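Local structure of type II restriction enzyme BsoBI (Geobacillus stearothermophilus, 1DC1) at residues E252-A257 against A289-D294; W293-L296 against S300-N303. The protein cuts double-stranded DNA at the sequence 5'-CYCGRG-3' after the first C, working as a homodimeric type II restriction endonuclease. One frame throughout, in Å; residues are numbered along the deposited sequence.

Contact 1: residues E252-A257 against A289-D294; sequences EHWKTA and AEEIWD. With nucleotides of chain A; nucleotides of chain B.
W254 and E291 join the two helices that follow consecutive parallel strands in the PDDEXK-type core, 247-270 and 286-298, and W254 directly follows E252 and H253, which read DNA bases. CG of W254 is anti to its backbone N (chi1 156°), which sends the indole across to the second helix. NE1 of W254 donates to OE1 of E291 at 2.7 Å, almost straight at 168°. The oxygen lies in the indole plane and is met nearly head-on, while the carboxylate plane is turned well away from that of the ring. I292 comes over one face of the same indole: its CG1 stands 3.9 Å from the centroid of the W254 six-membered ring, a CH-pi contact. The ring is thus fixed both at its edge and over a face. The other carboxylate oxygen, E291 OE2, forms a salt bridge with R263 of the second subunit, so one glutamate ties the tryptophan to the dimer interface.

On the far side of helix 247-270, two side chains read a single base pair. NE2 of H253 donates to N7 of DG8 of chain A at 3.0 Å, and OE2 of E252 accepts from N4 of DC7 of chain B at 3.0 Å. Guanine and its paired cytosine are each recognised at their major-groove edges. On the sheet side, F279 of strand 276-281 meets the W254 ring edge-to-face and also packs on I292; K242 and E240, predicted residues of the catalytic magnesium site, lie on the neighbouring strand 235-242.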
loop_
_atom_site.group_PDB
_atom_site.type_symbol
_atom_site.label_atom_id
_atom_site.label_comp_id
_atom_site.label_asym_id
_atom_site.label_seq_id
_atom_site.Cartn_x
_atom_site.Cartn_y
_atom_site.Cartn_z
ATOM N N GLU D 252 2.698 -7.985 4.001
ATOM C CA GLU D 252 1.935 -7.430 2.890
ATOM C C GLU D 252 2.788 -7.394 1.588
ATOM O O GLU D 252 2.420 -7.995 0.562
ATOM C CB GLU D 252 1.462 -6.003 3.233
ATOM C CG GLU D 252 0.665 -5.337 2.061
ATOM C CD GLU D 252 -0.762 -5.890 1.921
ATOM O OE1 GLU D 252 -1.129 -6.754 2.756
ATOM O OE2 GLU D 252 -1.524 -5.479 0.994
ATOM N N HIS D 253 3.942 -6.723 1.633
ATOM C CA HIS D 253 4.772 -6.611 0.425
ATOM C C HIS D 253 5.561 -7.890 0.105
ATOM O O HIS D 253 6.007 -8.066 -1.025
ATOM C CB HIS D 253 5.644 -5.363 0.509
ATOM C CG HIS D 253 4.848 -4.125 0.790
ATOM N ND1 HIS D 253 3.793 -3.714 0.004
ATOM C CD2 HIS D 253 5.051 -3.142 1.683
ATOM C CE1 HIS D 253 3.390 -2.524 0.396
ATOM N NE2 HIS D 253 4.139 -2.154 1.414
ATOM N N TRP D 254 5.685 -8.799 1.076
ATOM C CA TRP D 254 6.331 -10.081 0.822
ATOM C C TRP D 254 5.291 -10.934 0.014
ATOM O O TRP D 254 5.672 -11.588 -0.949
ATOM C CB TRP D 254 6.693 -10.780 2.137
ATOM C CG TRP D 254 6.808 -12.280 1.983
ATOM C CD1 TRP D 254 6.032 -13.214 2.589
ATOM C CD2 TRP D 254 7.755 -13.010 1.157
ATOM N NE1 TRP D 254 6.432 -14.481 2.209
ATOM C CE2 TRP D 254 7.481 -14.388 1.330
ATOM C CE3 TRP D 254 8.803 -12.631 0.286
ATOM C CZ2 TRP D 254 8.219 -15.403 0.664
ATOM C CZ3 TRP D 254 9.551 -13.654 -0.380
ATOM C CH2 TRP D 254 9.246 -15.021 -0.177
ATOM N N LYS D 255 3.994 -10.924 0.396
ATOM C CA LYS D 255 2.954 -11.679 -0.344
ATOM C C LYS D 255 2.975 -11.199 -1.808
ATOM O O LYS D 255 2.894 -11.982 -2.738
ATOM C CB LYS D 255 1.572 -11.409 0.246
ATOM C CG LYS D 255 1.243 -12.259 1.457
ATOM C CD LYS D 255 -0.208 -12.029 1.920
ATOM C CE LYS D 255 -0.465 -10.642 2.480
ATOM N NZ LYS D 255 -0.360 -10.657 3.951
ATOM N N THR D 256 3.084 -9.887 -2.012
ATOM C CA THR D 256 3.151 -9.293 -3.365
ATOM C C THR D 256 4.379 -9.804 -4.151
ATOM O O THR D 256 4.263 -10.304 -5.281
ATOM C CB THR D 256 3.193 -7.737 -3.277
ATOM O OG1 THR D 256 2.168 -7.278 -2.380
ATOM C CG2 THR D 256 3.002 -7.125 -4.612
ATOM N N ALA D 257 5.551 -9.716 -3.518
ATOM C CA ALA D 257 6.830 -10.140 -4.111
ATOM C C ALA D 257 6.847 -11.623 -4.419
ATOM O O ALA D 257 7.403 -12.035 -5.433
ATOM C CB ALA D 257 8.008 -9.792 -3.206
ATOM N N ALA D 289 9.695 -14.941 7.306
ATOM C CA ALA D 289 11.064 -15.440 7.417
ATOM C C ALA D 289 11.038 -16.949 7.272
ATOM O O ALA D 289 11.912 -17.515 6.620
ATOM C CB ALA D 289 11.711 -15.051 8.774
ATOM N N GLU D 290 10.038 -17.601 7.866
ATOM C CA GLU D 290 9.913 -19.048 7.761
ATOM C C GLU D 290 9.697 -19.443 6.307
ATOM O O GLU D 290 10.289 -20.410 5.812
ATOM C CB GLU D 290 8.745 -19.519 8.586
ATOM C CG GLU D 290 8.987 -19.397 10.075
ATOM C CD GLU D 290 9.491 -20.710 10.694
ATOM O OE1 GLU D 290 10.093 -21.551 9.972
ATOM O OE2 GLU D 290 9.281 -20.900 11.913
ATOM N N GLU D 291 8.852 -18.702 5.612
ATOM C CA GLU D 291 8.591 -19.030 4.217
ATOM C C GLU D 291 9.823 -18.804 3.327
ATOM O O GLU D 291 10.077 -19.584 2.389
ATOM C CB GLU D 291 7.422 -18.192 3.708
ATOM C CG GLU D 291 6.117 -18.682 4.245
ATOM C CD GLU D 291 4.989 -17.815 3.802
ATOM O OE1 GLU D 291 5.290 -16.674 3.398
ATOM O OE2 GLU D 291 3.812 -18.259 3.867
ATOM N N ILE D 292 10.573 -17.730 3.584
ATOM C CA ILE D 292 11.788 -17.442 2.801
ATOM C C ILE D 292 12.794 -18.568 3.034
ATOM O O ILE D 292 13.369 -19.081 2.087
ATOM C CB ILE D 292 12.445 -16.090 3.191
ATOM C CG1 ILE D 292 11.525 -14.944 2.757
ATOM C CG2 ILE D 292 13.877 -15.956 2.541
ATOM C CD1 ILE D 292 11.791 -13.647 3.460
ATOM N N TRP D 293 12.981 -18.948 4.296
ATOM C CA TRP D 293 13.882 -20.030 4.651
ATOM C C TRP D 293 13.466 -21.332 3.955
ATOM O O TRP D 293 14.302 -22.035 3.369
ATOM C CB TRP D 293 13.870 -20.193 6.141
ATOM C CG TRP D 293 14.733 -21.254 6.613
ATOM C CD1 TRP D 293 14.386 -22.541 6.851
ATOM C CD2 TRP D 293 16.102 -21.133 6.942
ATOM N NE1 TRP D 293 15.457 -23.241 7.318
ATOM C CE2 TRP D 293 16.533 -22.402 7.383
ATOM C CE3 TRP D 293 17.020 -20.073 6.906
ATOM C CZ2 TRP D 293 17.850 -22.647 7.791
ATOM C CZ3 TRP D 293 18.322 -20.306 7.304
ATOM C CH2 TRP D 293 18.729 -21.586 7.743
ATOM N N ASP D 294 12.187 -21.666 3.994
ATOM C CA ASP D 294 11.725 -22.869 3.317
ATOM C C ASP D 294 12.056 -22.831 1.821
ATOM O O ASP D 294 12.445 -23.842 1.227
ATOM C CB ASP D 294 10.220 -23.024 3.485
ATOM C CG ASP D 294 9.858 -23.458 4.876
ATOM O OD1 ASP D 294 10.817 -23.791 5.617
ATOM O OD2 ASP D 294 8.648 -23.463 5.223
ATOM P P DC A 7 9.711 -0.210 -1.556
ATOM O OP1 DC A 7 11.038 -0.189 -0.916
ATOM O OP2 DC A 7 9.094 -1.513 -1.940
ATOM O "O5'" DC A 7 8.670 0.509 -0.603
ATOM C "C5'" DC A 7 8.927 1.824 -0.062
ATOM C "C4'" DC A 7 7.771 2.260 0.813
ATOM O "O4'" DC A 7 6.523 2.364 0.060
ATOM C "C3'" DC A 7 7.491 1.347 2.016
ATOM O "O3'" DC A 7 7.182 2.147 3.136
ATOM C "C2'" DC A 7 6.204 0.652 1.634
ATOM C "C1'" DC A 7 5.496 1.675 0.762
ATOM N N1 DC A 7 4.579 1.039 -0.203
ATOM C C2 DC A 7 3.226 1.475 -0.256
ATOM O O2 DC A 7 2.896 2.528 0.343
ATOM N N3 DC A 7 2.322 0.756 -0.983
ATOM C C4 DC A 7 2.737 -0.302 -1.698
ATOM N N4 DC A 7 1.822 -0.998 -2.380
ATOM C C5 DC A 7 4.128 -0.697 -1.741
ATOM C C6 DC A 7 4.995 -0.009 -0.991
ATOM P P DG A 8 7.577 1.697 4.631
ATOM O OP1 DG A 8 8.898 2.227 4.928
ATOM O OP2 DG A 8 7.284 0.279 4.880
ATOM O "O5'" DG A 8 6.582 2.604 5.492
ATOM C "C5'" DG A 8 6.461 4.046 5.253
ATOM C "C4'" DG A 8 5.032 4.483 5.485
ATOM O "O4'" DG A 8 4.197 3.826 4.501
ATOM C "C3'" DG A 8 4.482 4.080 6.865
ATOM O "O3'" DG A 8 3.476 5.019 7.290
ATOM C "C2'" DG A 8 3.754 2.780 6.559
ATOM C "C1'" DG A 8 3.197 3.060 5.148
ATOM N N9 DG A 8 2.907 1.870 4.343
ATOM C C8 DG A 8 3.700 0.745 4.236
ATOM N N7 DG A 8 3.162 -0.196 3.504
ATOM C C5 DG A 8 1.947 0.339 3.078
ATOM C C6 DG A 8 0.892 -0.240 2.271
ATOM O O6 DG A 8 0.840 -1.358 1.773
ATOM N N1 DG A 8 -0.178 0.637 2.099
ATOM C C2 DG A 8 -0.249 1.909 2.635
ATOM N N2 DG A 8 -1.341 2.629 2.352
ATOM N N3 DG A 8 0.708 2.450 3.404
ATOM C C4 DG A 8 1.773 1.620 3.579
ATOM P P DC B 7 -9.431 -3.106 0.392
ATOM O OP1 DC B 7 -10.766 -3.038 -0.185
ATOM O OP2 DC B 7 -8.511 -4.146 -0.046
ATOM O "O5'" DC B 7 -8.683 -1.745 0.074
ATOM C "C5'" DC B 7 -9.276 -0.458 0.408
ATOM C "C4'" DC B 7 -8.335 0.663 0.014
ATOM O "O4'" DC B 7 -7.072 0.591 0.750
ATOM C "C3'" DC B 7 -7.965 0.673 -1.478
ATOM O "O3'" DC B 7 -7.939 1.999 -1.929
ATOM C "C2'" DC B 7 -6.531 0.182 -1.506
ATOM C "C1'" DC B 7 -5.972 0.633 -0.159
ATOM N N1 DC B 7 -4.868 -0.234 0.344
ATOM C C2 DC B 7 -3.619 0.362 0.687
ATOM O O2 DC B 7 -3.527 1.599 0.743
ATOM N N3 DC B 7 -2.554 -0.441 0.956
ATOM C C4 DC B 7 -2.704 -1.769 0.944
ATOM N N4 DC B 7 -1.627 -2.510 1.109
ATOM C C5 DC B 7 -3.974 -2.389 0.725
ATOM C C6 DC B 7 -5.015 -1.595 0.421
#

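Contact 2: residues W293-L296 against S300-N303; sequences WDQL and SLTN
The backbone folds back on itself where the chain leaves helix 286-298 for strand 303-306, the last parallel strand of the sheet, in the closing leg of a beta-alpha-beta crossover: the CA atoms of L296 and L301 are 4.9 Å apart. N of L301 donates to O of Q295 at 3.0 Å, six residues back along the chain. That N-H points straight at the oxygen (176°) but approaches from well above the carbonyl plane, 62° out of it. The hydroxyl of S298 bonds to the same oxygen, so two donors, L301 N and S298 OG, meet the Q295 carbonyl. One residue further on, CA of L296 makes a CA-H...O contact with O of L301, and a water donates to both L296 O and L301 O, bridging the last turn of the helix to the departing chain.

Among the side chains, Q295 crosses L301, CB to CB 3.8 Å, and runs past the S300 hydroxyl. Its chain is extended beyond CG, carrying the amide to N258 of helix 247-270, to which NE2 donates. L301 points its CB toward the helix, and with CG swung beside the carbonyl carbon (chi1 -159°) packs on F279 and T277 of strand 276-281 and on L261. T302 then pairs with T277 through the backbone, starting the strand alignment. L296 presses one methyl, CD2, on the chain at T302 and N303: it sits 3.6 Å from C of T302 and a tight 3.3 Å from CA of N303.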
loop_
_atom_site.group_PDB
_atom_site.type_symbol
_atom_site.label_atom_id
_atom_site.label_comp_id
_atom_site.label_asym_id
_atom_site.label_seq_id
_atom_site.Cartn_x
_atom_site.Cartn_y
_atom_site.Cartn_z
ATOM N N TRP D 293 12.981 -18.948 4.296
ATOM C CA TRP D 293 13.882 -20.030 4.651
ATOM C C TRP D 293 13.466 -21.332 3.955
ATOM O O TRP D 293 14.302 -22.035 3.369
ATOM C CB TRP D 293 13.870 -20.193 6.141
ATOM C CG TRP D 293 14.733 -21.254 6.613
ATOM C CD1 TRP D 293 14.386 -22.541 6.851
ATOM C CD2 TRP D 293 16.102 -21.133 6.942
ATOM N NE1 TRP D 293 15.457 -23.241 7.318
ATOM C CE2 TRP D 293 16.533 -22.402 7.383
ATOM C CE3 TRP D 293 17.020 -20.073 6.906
ATOM C CZ2 TRP D 293 17.850 -22.647 7.791
ATOM C CZ3 TRP D 293 18.322 -20.306 7.304
ATOM C CH2 TRP D 293 18.729 -21.586 7.743
ATOM N N ASP D 294 12.187 -21.666 3.994
ATOM C CA ASP D 294 11.725 -22.869 3.317
ATOM C C ASP D 294 12.056 -22.831 1.821
ATOM O O ASP D 294 12.445 -23.842 1.227
ATOM C CB ASP D 294 10.220 -23.024 3.485
ATOM C CG ASP D 294 9.858 -23.458 4.876
ATOM O OD1 ASP D 294 10.817 -23.791 5.617
ATOM O OD2 ASP D 294 8.648 -23.463 5.223
ATOM N N GLN D 295 11.865 -21.668 1.205
ATOM C CA GLN D 295 12.146 -21.489 -0.235
ATOM C C GLN D 295 13.638 -21.573 -0.536
ATOM O O GLN D 295 14.027 -22.054 -1.604
ATOM C CB GLN D 295 11.569 -20.145 -0.735
ATOM C CG GLN D 295 10.056 -20.157 -0.780
ATOM C CD GLN D 295 9.491 -18.983 -1.545
ATOM O OE1 GLN D 295 10.169 -18.421 -2.376
ATOM N NE2 GLN D 295 8.248 -18.608 -1.264
ATOM N N LEU D 296 14.470 -21.081 0.380
ATOM C CA LEU D 296 15.910 -21.196 0.181
ATOM C C LEU D 296 16.291 -22.697 0.291
ATOM O O LEU D 296 17.073 -23.200 -0.497
ATOM C CB LEU D 296 16.697 -20.393 1.227
ATOM C CG LEU D 296 16.650 -18.853 1.110
ATOM C CD1 LEU D 296 17.154 -18.247 2.428
ATOM C CD2 LEU D 296 17.457 -18.316 -0.115
ATOM N N SER D 300 13.726 -23.003 -4.301
ATOM C CA SER D 300 12.894 -22.135 -5.120
ATOM C C SER D 300 13.397 -20.664 -5.069
ATOM O O SER D 300 13.260 -19.929 -6.040
ATOM C CB SER D 300 11.386 -22.324 -4.807
ATOM O OG SER D 300 10.878 -21.340 -3.960
ATOM N N LEU D 301 14.015 -20.246 -3.972
ATOM C CA LEU D 301 14.632 -18.922 -3.909
ATOM C C LEU D 301 16.133 -19.246 -3.749
ATOM O O LEU D 301 16.504 -20.121 -2.970
ATOM C CB LEU D 301 14.101 -18.139 -2.714
ATOM C CG LEU D 301 14.138 -16.619 -2.577
ATOM C CD1 LEU D 301 13.426 -15.966 -3.738
ATOM C CD2 LEU D 301 13.489 -16.234 -1.194
ATOM N N THR D 302 16.989 -18.561 -4.502
ATOM C CA THR D 302 18.440 -18.772 -4.486
ATOM C C THR D 302 19.192 -18.129 -3.315
ATOM O O THR D 302 20.147 -18.704 -2.774
ATOM C CB THR D 302 19.093 -18.276 -5.793
ATOM O OG1 THR D 302 18.295 -18.696 -6.902
ATOM C CG2 THR D 302 20.478 -18.852 -5.938
ATOM N N ASN D 303 18.756 -16.934 -2.925
ATOM C CA ASN D 303 19.405 -16.228 -1.828
ATOM C C ASN D 303 18.477 -15.144 -1.281
ATOM O O ASN D 303 17.486 -14.753 -1.921
ATOM C CB ASN D 303 20.725 -15.615 -2.320
ATOM C CG ASN D 303 21.771 -15.536 -1.243
ATOM O OD1 ASN D 303 21.477 -15.562 -0.034
ATOM N ND2 ASN D 303 23.011 -15.417 -1.671
HETATM O O HOH W 1 18.528 -21.897 -2.361
#

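How the contacts relate
Contact 1 joins helix 247-270 to helix 286-298, and contact 2 follows directly along the chain, sharing W293 and D294 and closing the second helix onto strand 303-306. Their centres are 10 Å apart and they touch: CZ2 of W254 packs on NE2 of Q295 at 3.7 Å, and CG2 of I292 on CD2 of L301 at 3.8 Å. F279 of strand 276-281 touches both, meeting W254, I292 and L301. Together they link the DNA-reading helix 247-270, helix 286-298 and the start of strand 303-306, the sheet's last strand within this chain.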